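Local structure of putative Nitroreductase (3E39) at residues F52-A57 against V80-F85; A67-G72 against G123-Q128; L86-M91 against R142-A147; L115-V120 against A151-Q156. The protein binds flavin mononucleotide and is probably an FMN-dependent oxidoreductase of the nitroreductase family. One frame throughout, in Å; residues are numbered along the deposited sequence.

Contact 1. Residues F52-A57 against V80-F85; sequences FLVIRA and VIILVF
Leu83 O accepts a hydrogen bond from Leu53 N at 2.9 Å, the donor lying in the carbonyl plane, and also receives a CA-H...O contact from Phe52 CA at 3.2 Å. Leu83 N answers by donating to Leu53 O at 2.8 Å, which closes one hydrogen-bonded pair of an antiparallel ladder. Ile55 and Ile81 form the next such pair, and there the Ile55 N to Ile81 O bond, 2.8 Å long, runs nearly along the C=O axis. Beta-branched and aromatic residues suit these extended strands, and both faces are largely apolar. On the face of Phe52, Val54, Arg56, Val80, Ile82 and Val84, the branch Val54 CG1, anti to its own N (chi1 177°), touches Val80 CG2 at 3.7 Å, and Arg56 salt-bridges Asp28. Phe52 and Val84 lie alongside each other, with Phe52 CE1 in loose contact with Val84 CG1. On the other face Leu53 CB abuts the edge of the Phe85 ring at CE1, 4.0 Å away, while Ile55 CG1 approaches Leu83 CD1. Helix 28-39 covers the first face and helix 61-66 touches Ile55, Ile81 and Leu83 on the second; strand 143-152 continues the sheet beyond 80-85, and the second subunit packs against Phe52, Leu53, Val54 and Phe85.

Contact 2. Residues A67-G72 against G123-Q128; sequences AHTRYG and GEIINQ. With FMN (flavin mononucleotide), chain E.
The Tyr71 ring lies with one face under the flavin, whose N3 stands 3.4 Å above the ring plane over its centre, while Thr69 OG1 and Glu124 CG lie at its edge. Beside it, Thr69 OG1 accepts from Tyr71 N in an ST turn, placed right before helix 72-77. The carboxylate of Glu124 reaches both the hydroxyl and the backbone of this turn: Thr69 OG1 donates to OE1 at 2.5 Å, and Arg70 N points almost straight at OE2 at 3.0 Å. Each oxygen is met on its syn side but out of the carboxylate plane, Arg70 N more so (35°) than Thr69 OG1. With CG anti to N (chi1 167°), Glu124 carries CB and CG past Tyr71 CE2, and a bend at chi2 (-86°) turns the carboxylate to the turn. A glutamate suits the place, since its two oxygens can hold two donors of one turn, and a water links OE2 to Arg70 NH1 as well. The backbone just before and at Glu124 serves the cofactor: Gly123 N and Glu124 N both donate to FMN O4, and Gly123, with no side chain, lets its N come within 2.9 Å of FMN N5. Ile125 CD1 packs on Thr69 CB beside the polar pairs. At the far end Gln128, folded back at chi2, donates from NE2 to His68 O at 2.8 Å.

Contact 3. Residues L86-M91 against R142-A147; sequences LDREAM and RLSFEA
Asp87 and Arg142 meet because both side chains leave the backbone with CG anti to N (chi1 178° and -176°), and the arginine then bends at chi2 (51°) to turn its side toward the carboxylate. The grip is side-on and two-pronged: Arg142 NE donates to Asp87 OD1 at 2.8 Å, and Arg142 NH2 to Asp87 OD2 at 2.9 Å. OD1 lies in the guanidinium plane, yet it is approached from above the carboxylate plane. From the opposite face of that plane Glu89 N also donates to OD1, making an Asx turn as the chain leaves the strand; aspartate suits such a turn, its OD1 accepting from the N two residues on, and its carboxylate has a second oxygen for the arginine. Arg51 forms a second salt bridge with OD2, so the buried carboxylate probably keeps its negative charge. Arg88 N binds Arg142 O at 2.9 Å, and the extended Arg88 chain lays one face of its guanidinium over Ser144 CB, its NE bonding Pro140 O. Leu86 and Ser144 form a hydrogen-bonded antiparallel pair. Small Ser144 sends OG to Glu146 OE2 at 2.6 Å, while Leu86 CD1 rests on Glu146 CD. Glu146 and Ala147 together face Val84 as a classic beta bulge. Here strand 80-87 pairs with 143-152; helix 94-114 covers Leu86 and Glu146, with His98 bonded to Glu146 OE1, and helix 129-135 lies against Phe145.

Contact 4. Residues L115-V120 against A151-Q156; sequences LQLGAV and AGHPAQ
A methyl group stands squarely over an imidazole: Leu117 CD2 lies 3.4 Å from the centroid of the His153 ring and only 11° off its normal, a CH-pi contact centred on the face. Leu117 CG and His153 CG both lie anti to their carbonyl carbons (chi1 -63° and -66°), which brings the methyl onto the ring face. The pair sits where a Schellman motif closes helix 94-114 and the chain enters strand 118-122. Gln116, with positive phi, is the C-prime residue of that motif, and its carbonyl is turned toward the second segment. A water donates to Gln116 O and is also hydrogen-bonded to His153 ND1, lying in the plane of the ring at its edge, so the histidine is met by a methyl over its face and by water at its rim. Leucine suits this junction because its branched end can reach the ring while Ala30 and Ile34 of helix 28-39 touch the same side chain. Beyond it the strands join in an antiparallel hydrogen-bonded pair, with Gly118 N donating to Gly152 O at 2.7 Å and Gly152 N to Gly118 O at 3.0 Å. Gly118, without a side chain, lets Pro154 lie close against the strand. Alanines follow, Ala119 CB against Ala151 CB at 4.1 Å, small enough for the 4.2 Å spacing of their CA atoms and for Leu109 and Ala112 of helix 94-114, which touch Ala119. Val120, next along the strand, touches the FMN. Past the end of the strand at Gly152, Pro154 CD comes to 3.4 Å from Gln116 O.

In the fold
Contacts 1, 3 and 4 are three seams of one antiparallel sheet, ordered 50-56, 80-87, 143-152, 118-122. Contact 1 joins the first two strands, contact 3 the middle two, and contact 4 the last two. Val84 ties contact 1 to the bulge of contact 3, with probable hydrogen bonds from Val84 N to Ala147 O and from Glu146 N to Val84 O, both 2.8 Å. Contacts 3 and 4, at the two ends of strand 143-152, have centres 27 Å apart. Contact 2 lies off the sheet at the flavin; its segment 123-128 follows strand 118-122, and its Ile126 packs on Phe145 and Glu146 of contact 3. The side chains of Ala119 and Glu146 each lie about 9 Å from a bound FMN.

Contact 1. Residues F52-A57 against V80-F85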
# COMPACT_ATOMS: atom_id res chain seq x y z
N PHE A 52 -3.46 0.30 -15.49
CA PHE A 52 -2.91 1.66 -15.45
C PHE A 52 -3.10 2.39 -16.75
O PHE A 52 -3.09 1.78 -17.83
CB PHE A 52 -1.41 1.58 -15.13
CG PHE A 52 -1.10 0.70 -13.95
CD1 PHE A 52 -1.11 1.20 -12.67
CD2 PHE A 52 -0.89 -0.67 -14.12
CE1 PHE A 52 -0.85 0.38 -11.58
CE2 PHE A 52 -0.64 -1.50 -13.02
CZ PHE A 52 -0.61 -0.95 -11.76
N LEU A 53 -3.29 3.70 -16.64
CA LEU A 53 -3.40 4.56 -17.81
C LEU A 53 -2.59 5.81 -17.56
O LEU A 53 -2.86 6.55 -16.61
CB LEU A 53 -4.86 4.89 -18.09
CG LEU A 53 -5.10 5.79 -19.31
CD1 LEU A 53 -4.46 5.27 -20.61
CD2 LEU A 53 -6.60 5.99 -19.43
N VAL A 54 -1.62 6.06 -18.42
CA VAL A 54 -0.76 7.24 -18.30
C VAL A 54 -1.34 8.40 -19.09
O VAL A 54 -1.69 8.23 -20.28
CB VAL A 54 0.68 6.92 -18.82
CG1 VAL A 54 1.59 8.17 -18.78
CG2 VAL A 54 1.31 5.75 -18.01
N ILE A 55 -1.41 9.58 -18.44
CA ILE A 55 -1.91 10.79 -19.08
C ILE A 55 -0.91 11.91 -18.83
O ILE A 55 -0.79 12.40 -17.70
CB ILE A 55 -3.29 11.25 -18.52
CG1 ILE A 55 -4.35 10.14 -18.68
CG2 ILE A 55 -3.77 12.53 -19.22
CD1 ILE A 55 -4.73 9.82 -20.09
N ARG A 56 -0.17 12.29 -19.87
CA ARG A 56 0.78 13.40 -19.75
C ARG A 56 0.12 14.77 -19.85
O ARG A 56 -0.99 14.89 -20.33
CB ARG A 56 1.90 13.29 -20.77
CG ARG A 56 2.82 12.12 -20.48
CD ARG A 56 3.94 12.05 -21.44
NE ARG A 56 5.01 11.13 -21.04
CZ ARG A 56 6.01 11.42 -20.19
NH1 ARG A 56 6.08 12.61 -19.58
NH2 ARG A 56 6.95 10.51 -19.95
N ALA A 57 0.84 15.79 -19.40
CA ALA A 57 0.33 17.16 -19.35
C ALA A 57 -0.14 17.68 -20.70
O ALA A 57 -1.09 18.47 -20.80
CB ALA A 57 1.41 18.08 -18.80
N VAL A 80 2.86 14.44 -15.29
CA VAL A 80 2.29 13.14 -15.65
C VAL A 80 1.28 12.74 -14.57
O VAL A 80 1.46 13.03 -13.39
CB VAL A 80 3.38 12.05 -15.84
CG1 VAL A 80 4.14 11.80 -14.55
CG2 VAL A 80 2.76 10.73 -16.41
N ILE A 81 0.20 12.10 -15.01
CA ILE A 81 -0.82 11.54 -14.15
C ILE A 81 -0.94 10.04 -14.50
O ILE A 81 -1.00 9.67 -15.69
CB ILE A 81 -2.17 12.25 -14.33
CG1 ILE A 81 -2.04 13.71 -13.83
CG2 ILE A 81 -3.28 11.56 -13.53
CD1 ILE A 81 -3.18 14.61 -14.19
N ILE A 82 -0.90 9.18 -13.48
CA ILE A 82 -1.09 7.75 -13.68
C ILE A 82 -2.46 7.39 -13.06
O ILE A 82 -2.67 7.55 -11.85
CB ILE A 82 0.05 6.88 -13.08
CG1 ILE A 82 1.40 7.16 -13.78
CG2 ILE A 82 -0.28 5.34 -13.22
CD1 ILE A 82 2.60 6.52 -13.07
N LEU A 83 -3.39 6.98 -13.90
CA LEU A 83 -4.67 6.50 -13.42
C LEU A 83 -4.56 5.02 -13.07
O LEU A 83 -4.01 4.22 -13.85
CB LEU A 83 -5.78 6.76 -14.44
CG LEU A 83 -5.93 8.20 -14.93
CD1 LEU A 83 -7.09 8.30 -15.94
CD2 LEU A 83 -6.13 9.14 -13.77
N VAL A 84 -5.06 4.67 -11.88
CA VAL A 84 -5.02 3.30 -11.39
C VAL A 84 -6.44 2.73 -11.31
O VAL A 84 -7.35 3.36 -10.77
CB VAL A 84 -4.39 3.28 -10.00
CG1 VAL A 84 -4.17 1.83 -9.51
CG2 VAL A 84 -3.07 4.08 -10.02
N PHE A 85 -6.60 1.50 -11.81
CA PHE A 85 -7.88 0.83 -11.83
C PHE A 85 -7.74 -0.62 -11.39
O PHE A 85 -6.63 -1.19 -11.33
CB PHE A 85 -8.47 0.75 -13.26
CG PHE A 85 -8.52 2.05 -13.98
CD1 PHE A 85 -7.39 2.52 -14.65
CD2 PHE A 85 -9.69 2.80 -14.03
CE1 PHE A 85 -7.41 3.72 -15.30
CE2 PHE A 85 -9.71 4.00 -14.70
CZ PHE A 85 -8.58 4.46 -15.33

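Contact 2. Residues A67-G72 against G123-Q128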
# COMPACT_ATOMS: atom_id res chain seq x y z
N ALA A 67 -11.86 18.67 -15.33
CA ALA A 67 -13.29 19.02 -15.23
C ALA A 67 -14.08 18.11 -14.29
O ALA A 67 -15.25 18.38 -14.04
CB ALA A 67 -13.95 19.01 -16.62
N HIS A 68 -13.47 17.04 -13.79
CA HIS A 68 -14.17 16.08 -12.94
C HIS A 68 -13.53 15.91 -11.56
O HIS A 68 -13.67 14.86 -10.92
CB HIS A 68 -14.29 14.72 -13.64
CG HIS A 68 -15.15 14.74 -14.87
ND1 HIS A 68 -16.51 14.52 -14.84
CD2 HIS A 68 -14.83 14.93 -16.18
CE1 HIS A 68 -17.00 14.60 -16.07
NE2 HIS A 68 -16.00 14.87 -16.90
N THR A 69 -12.87 16.98 -11.13
CA THR A 69 -12.23 17.07 -9.83
C THR A 69 -12.20 18.50 -9.29
O THR A 69 -12.13 19.48 -10.04
CB THR A 69 -10.75 16.53 -9.83
OG1 THR A 69 -10.22 16.54 -8.50
CG2 THR A 69 -9.82 17.34 -10.76
N ARG A 70 -12.30 18.61 -7.98
CA ARG A 70 -12.08 19.89 -7.33
C ARG A 70 -10.59 20.21 -7.19
O ARG A 70 -10.22 21.33 -6.84
CB ARG A 70 -12.80 19.92 -6.00
CG ARG A 70 -14.31 20.01 -6.20
CD ARG A 70 -15.05 20.25 -4.91
NE ARG A 70 -16.43 20.69 -5.12
CZ ARG A 70 -17.45 19.88 -5.43
NH1 ARG A 70 -17.27 18.58 -5.60
NH2 ARG A 70 -18.66 20.39 -5.58
N TYR A 71 -9.72 19.23 -7.50
CA TYR A 71 -8.28 19.44 -7.45
C TYR A 71 -7.68 19.66 -8.83
O TYR A 71 -6.64 19.10 -9.19
CB TYR A 71 -7.61 18.27 -6.76
CG TYR A 71 -8.02 18.11 -5.33
CD1 TYR A 71 -7.32 18.77 -4.32
CD2 TYR A 71 -9.11 17.32 -4.97
CE1 TYR A 71 -7.69 18.63 -3.00
CE2 TYR A 71 -9.49 17.19 -3.65
CZ TYR A 71 -8.76 17.87 -2.67
OH TYR A 71 -9.09 17.76 -1.37
N GLY A 72 -8.32 20.55 -9.60
CA GLY A 72 -7.88 20.90 -10.94
C GLY A 72 -6.52 21.57 -11.00
O GLY A 72 -5.81 21.41 -11.99
N GLY A 123 -7.59 10.87 -4.62
CA GLY A 123 -8.75 9.98 -4.45
C GLY A 123 -10.11 10.65 -4.53
O GLY A 123 -11.10 10.03 -4.82
N GLU A 124 -10.18 11.95 -4.28
CA GLU A 124 -11.45 12.64 -4.45
C GLU A 124 -11.96 12.47 -5.88
O GLU A 124 -13.18 12.39 -6.11
CB GLU A 124 -11.29 14.11 -4.07
CG GLU A 124 -12.43 15.03 -4.48
CD GLU A 124 -12.31 15.56 -5.92
OE1 GLU A 124 -11.32 15.27 -6.61
OE2 GLU A 124 -13.23 16.29 -6.32
N ILE A 125 -11.05 12.34 -6.83
CA ILE A 125 -11.39 12.25 -8.23
C ILE A 125 -12.19 10.99 -8.55
O ILE A 125 -13.02 10.99 -9.48
CB ILE A 125 -10.13 12.40 -9.15
CG1 ILE A 125 -10.56 12.56 -10.63
CG2 ILE A 125 -9.09 11.25 -8.97
CD1 ILE A 125 -9.48 13.13 -11.51
N ILE A 126 -11.99 9.92 -7.78
CA ILE A 126 -12.69 8.67 -8.06
C ILE A 126 -14.18 8.76 -7.76
O ILE A 126 -14.96 7.96 -8.29
CB ILE A 126 -12.07 7.39 -7.39
CG1 ILE A 126 -12.46 7.28 -5.92
CG2 ILE A 126 -10.52 7.32 -7.64
CD1 ILE A 126 -11.94 6.02 -5.24
N ASN A 127 -14.57 9.75 -6.95
CA ASN A 127 -15.99 9.97 -6.65
C ASN A 127 -16.80 10.26 -7.93
O ASN A 127 -18.01 10.06 -7.95
CB ASN A 127 -16.20 11.17 -5.74
CG ASN A 127 -15.47 11.08 -4.44
OD1 ASN A 127 -14.98 10.02 -4.04
ND2 ASN A 127 -15.42 12.21 -3.72
N GLN A 128 -16.12 10.79 -8.95
CA GLN A 128 -16.74 11.10 -10.24
C GLN A 128 -16.54 10.01 -11.31
O GLN A 128 -16.75 10.26 -12.49
CB GLN A 128 -16.19 12.44 -10.75
CG GLN A 128 -16.62 13.67 -9.97
CD GLN A 128 -16.02 13.79 -8.56
OE1 GLN A 128 -16.75 13.71 -7.56
NE2 GLN A 128 -14.69 13.98 -8.47
N1 FMN E . -4.47 14.78 -1.48
C2 FMN E . -5.10 15.76 -2.22
O2 FMN E . -4.63 16.88 -2.32
N3 FMN E . -6.27 15.48 -2.90
C4 FMN E . -6.87 14.24 -2.86
O4 FMN E . -7.80 13.99 -3.65
C4A FMN E . -6.26 13.24 -2.10
N5 FMN E . -6.85 11.99 -2.06
C5A FMN E . -6.24 10.96 -1.33
C6 FMN E . -6.87 9.71 -1.27
C7 FMN E . -6.28 8.66 -0.56
C7M FMN E . -7.05 7.38 -0.36
C8 FMN E . -5.07 8.89 0.12
C8M FMN E . -4.40 7.77 0.87
C9 FMN E . -4.47 10.15 0.08
C9A FMN E . -5.05 11.21 -0.65
N10 FMN E . -4.45 12.50 -0.70
C10 FMN E . -5.06 13.51 -1.43
C1' FMN E . -3.20 12.81 0.03
C2' FMN E . -3.43 12.96 1.54
O2' FMN E . -4.04 14.21 1.82
C3' FMN E . -2.09 12.86 2.25
O3' FMN E . -1.54 11.59 2.00
C4' FMN E . -2.22 13.02 3.77
O4' FMN E . -2.68 14.32 4.06
C5' FMN E . -0.89 12.83 4.47
O5' FMN E . 0.13 13.58 3.84
P FMN E . 1.50 12.98 3.27
O1P FMN E . 1.14 12.17 2.04
O2P FMN E . 2.42 14.15 2.96
O3P FMN E . 2.04 12.09 4.36
O HOH W 1 -15.11 16.94 -4.82

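Contact 3. Residues L86-M91 against R142-A147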
# COMPACT_ATOMS: atom_id res chain seq x y z
N LEU A 86 -8.85 -1.21 -11.00
CA LEU A 86 -8.93 -2.65 -10.86
C LEU A 86 -9.76 -3.15 -12.04
O LEU A 86 -10.78 -2.56 -12.41
CB LEU A 86 -9.60 -3.11 -9.57
CG LEU A 86 -8.87 -2.82 -8.27
CD1 LEU A 86 -9.75 -3.02 -7.09
CD2 LEU A 86 -7.62 -3.69 -8.19
N ASP A 87 -9.28 -4.23 -12.63
CA ASP A 87 -10.01 -4.94 -13.68
C ASP A 87 -11.05 -5.78 -12.95
O ASP A 87 -10.73 -6.70 -12.19
CB ASP A 87 -9.05 -5.80 -14.48
CG ASP A 87 -9.75 -6.63 -15.57
OD1 ASP A 87 -10.94 -6.93 -15.46
OD2 ASP A 87 -9.07 -7.02 -16.51
N ARG A 88 -12.32 -5.47 -13.17
CA ARG A 88 -13.40 -6.19 -12.49
C ARG A 88 -13.42 -7.69 -12.75
O ARG A 88 -13.87 -8.44 -11.89
CB ARG A 88 -14.76 -5.58 -12.81
CG ARG A 88 -14.89 -4.15 -12.29
CD ARG A 88 -16.27 -3.54 -12.53
NE ARG A 88 -16.33 -2.14 -12.13
CZ ARG A 88 -16.55 -1.70 -10.88
NH1 ARG A 88 -16.72 -2.55 -9.88
NH2 ARG A 88 -16.55 -0.41 -10.64
N GLU A 89 -12.92 -8.12 -13.91
CA GLU A 89 -12.86 -9.56 -14.21
C GLU A 89 -11.80 -10.29 -13.40
O GLU A 89 -11.97 -11.47 -13.10
CB GLU A 89 -12.63 -9.79 -15.71
CG GLU A 89 -13.85 -9.45 -16.53
CD GLU A 89 -15.06 -10.26 -16.06
OE1 GLU A 89 -14.92 -11.51 -15.99
OE2 GLU A 89 -16.12 -9.66 -15.75
N ALA A 90 -10.74 -9.59 -13.03
CA ALA A 90 -9.65 -10.17 -12.27
C ALA A 90 -9.82 -10.10 -10.74
O ALA A 90 -8.97 -10.58 -10.01
CB ALA A 90 -8.37 -9.47 -12.67
N MSE A 91 -10.89 -9.46 -10.25
CA MSE A 91 -11.06 -9.33 -8.80
C MSE A 91 -11.53 -10.60 -8.12
O MSE A 91 -12.31 -11.35 -8.71
CB MSE A 91 -12.05 -8.21 -8.46
CG MSE A 91 -11.59 -6.86 -8.87
SE MSE A 91 -12.86 -5.43 -8.52
CE MSE A 91 -12.64 -5.26 -6.89
N ARG A 142 -16.22 -2.59 -16.71
CA ARG A 142 -15.00 -3.38 -16.79
C ARG A 142 -13.96 -2.97 -15.77
O ARG A 142 -13.17 -3.80 -15.34
CB ARG A 142 -14.35 -3.24 -18.15
CG ARG A 142 -13.10 -4.13 -18.32
CD ARG A 142 -13.38 -5.62 -17.92
NE ARG A 142 -12.18 -6.45 -17.97
CZ ARG A 142 -11.59 -6.84 -19.09
NH1 ARG A 142 -12.07 -6.49 -20.29
NH2 ARG A 142 -10.49 -7.58 -19.02
N LEU A 143 -13.98 -1.69 -15.40
CA LEU A 143 -12.94 -1.14 -14.53
C LEU A 143 -13.49 -0.39 -13.33
O LEU A 143 -14.50 0.31 -13.44
CB LEU A 143 -12.12 -0.16 -15.39
CG LEU A 143 -11.38 -0.70 -16.64
CD1 LEU A 143 -10.94 0.48 -17.53
CD2 LEU A 143 -10.22 -1.60 -16.23
N SER A 144 -12.83 -0.58 -12.17
CA SER A 144 -13.10 0.17 -10.95
C SER A 144 -11.96 1.19 -10.85
O SER A 144 -10.80 0.81 -10.86
CB SER A 144 -13.09 -0.74 -9.72
OG SER A 144 -13.06 0.04 -8.56
N PHE A 145 -12.30 2.48 -10.80
CA PHE A 145 -11.35 3.55 -10.75
C PHE A 145 -10.90 3.69 -9.31
O PHE A 145 -11.71 4.03 -8.45
CB PHE A 145 -12.00 4.83 -11.32
CG PHE A 145 -11.11 6.04 -11.36
CD1 PHE A 145 -9.73 5.95 -11.57
CD2 PHE A 145 -11.68 7.31 -11.25
CE1 PHE A 145 -8.94 7.10 -11.61
CE2 PHE A 145 -10.89 8.46 -11.32
CZ PHE A 145 -9.51 8.35 -11.51
N GLU A 146 -9.61 3.43 -9.07
CA GLU A 146 -9.07 3.43 -7.70
C GLU A 146 -8.37 4.71 -7.23
O GLU A 146 -8.52 5.10 -6.07
CB GLU A 146 -8.09 2.27 -7.56
CG GLU A 146 -8.69 0.94 -7.83
CD GLU A 146 -9.70 0.55 -6.77
OE1 GLU A 146 -9.30 0.40 -5.59
OE2 GLU A 146 -10.87 0.41 -7.13
N ALA A 147 -7.60 5.34 -8.10
CA ALA A 147 -6.81 6.52 -7.73
C ALA A 147 -6.17 7.15 -8.94
O ALA A 147 -6.05 6.50 -9.97
CB ALA A 147 -5.66 6.08 -6.78
O HOH W 2 -16.69 1.65 -12.27

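Contact 4. Residues L115-V120 against A151-Q156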
# COMPACT_ATOMS: atom_id res chain seq x y z
N LEU A 115 13.01 8.54 -7.08
CA LEU A 115 13.49 9.15 -8.33
C LEU A 115 13.58 10.68 -8.25
O LEU A 115 13.73 11.33 -9.29
CB LEU A 115 12.60 8.71 -9.50
CG LEU A 115 12.63 7.24 -9.93
CD1 LEU A 115 11.52 6.92 -10.89
CD2 LEU A 115 13.97 6.86 -10.56
N GLN A 116 13.51 11.22 -7.03
CA GLN A 116 13.53 12.65 -6.74
C GLN A 116 12.38 13.39 -7.42
O GLN A 116 12.50 14.56 -7.79
CB GLN A 116 14.89 13.26 -7.08
CG GLN A 116 16.02 12.49 -6.40
CD GLN A 116 17.38 13.12 -6.54
OE1 GLN A 116 17.52 14.28 -6.93
NE2 GLN A 116 18.42 12.35 -6.20
N LEU A 117 11.27 12.69 -7.61
CA LEU A 117 10.07 13.32 -8.13
C LEU A 117 9.13 13.58 -6.98
O LEU A 117 9.25 12.97 -5.90
CB LEU A 117 9.39 12.45 -9.19
CG LEU A 117 10.18 12.16 -10.45
CD1 LEU A 117 9.43 11.17 -11.31
CD2 LEU A 117 10.45 13.48 -11.22
N GLY A 118 8.21 14.52 -7.19
CA GLY A 118 7.15 14.85 -6.24
C GLY A 118 5.87 14.24 -6.79
O GLY A 118 5.63 14.27 -7.99
N ALA A 119 5.07 13.66 -5.91
CA ALA A 119 3.78 13.06 -6.30
C ALA A 119 2.73 13.17 -5.23
O ALA A 119 3.04 13.34 -4.05
CB ALA A 119 3.97 11.57 -6.68
N VAL A 120 1.48 13.07 -5.66
CA VAL A 120 0.35 13.05 -4.75
C VAL A 120 -0.75 12.06 -5.22
O VAL A 120 -1.09 11.98 -6.42
CB VAL A 120 -0.24 14.47 -4.47
CG1 VAL A 120 -0.69 15.17 -5.79
CG2 VAL A 120 -1.38 14.39 -3.45
N ALA A 151 2.13 13.72 -10.71
CA ALA A 151 3.56 13.77 -10.47
C ALA A 151 4.32 14.80 -11.30
O ALA A 151 3.87 15.24 -12.35
CB ALA A 151 4.19 12.35 -10.68
N GLY A 152 5.51 15.14 -10.82
CA GLY A 152 6.41 16.06 -11.52
C GLY A 152 7.65 16.30 -10.67
O GLY A 152 7.79 15.73 -9.58
N HIS A 153 8.59 17.06 -11.20
CA HIS A 153 9.74 17.44 -10.41
C HIS A 153 9.20 18.43 -9.39
O HIS A 153 8.38 19.31 -9.70
CB HIS A 153 10.88 17.97 -11.29
CG HIS A 153 11.47 16.94 -12.19
ND1 HIS A 153 12.55 16.16 -11.84
CD2 HIS A 153 11.09 16.52 -13.43
CE1 HIS A 153 12.83 15.33 -12.83
NE2 HIS A 153 11.96 15.53 -13.80
N PRO A 154 9.61 18.28 -8.12
CA PRO A 154 8.99 19.04 -7.05
C PRO A 154 9.30 20.55 -7.03
O PRO A 154 10.46 20.91 -7.25
CB PRO A 154 9.51 18.32 -5.80
CG PRO A 154 10.79 17.69 -6.22
CD PRO A 154 10.72 17.42 -7.66
N ALA A 155 8.27 21.36 -6.79
CA ALA A 155 8.40 22.83 -6.61
C ALA A 155 8.00 23.23 -5.19
O ALA A 155 7.60 24.38 -4.94
CB ALA A 155 7.55 23.58 -7.60
N GLN A 156 8.07 22.28 -4.27
CA GLN A 156 7.77 22.54 -2.87
C GLN A 156 8.15 21.28 -2.12
O GLN A 156 8.29 20.21 -2.72
CB GLN A 156 6.27 22.82 -2.61
CG GLN A 156 5.41 21.51 -2.68
CD GLN A 156 3.91 21.67 -2.45
OE1 GLN A 156 3.18 20.68 -2.47
NE2 GLN A 156 3.45 22.91 -2.24
O HOH W 3 13.81 16.25 -9.40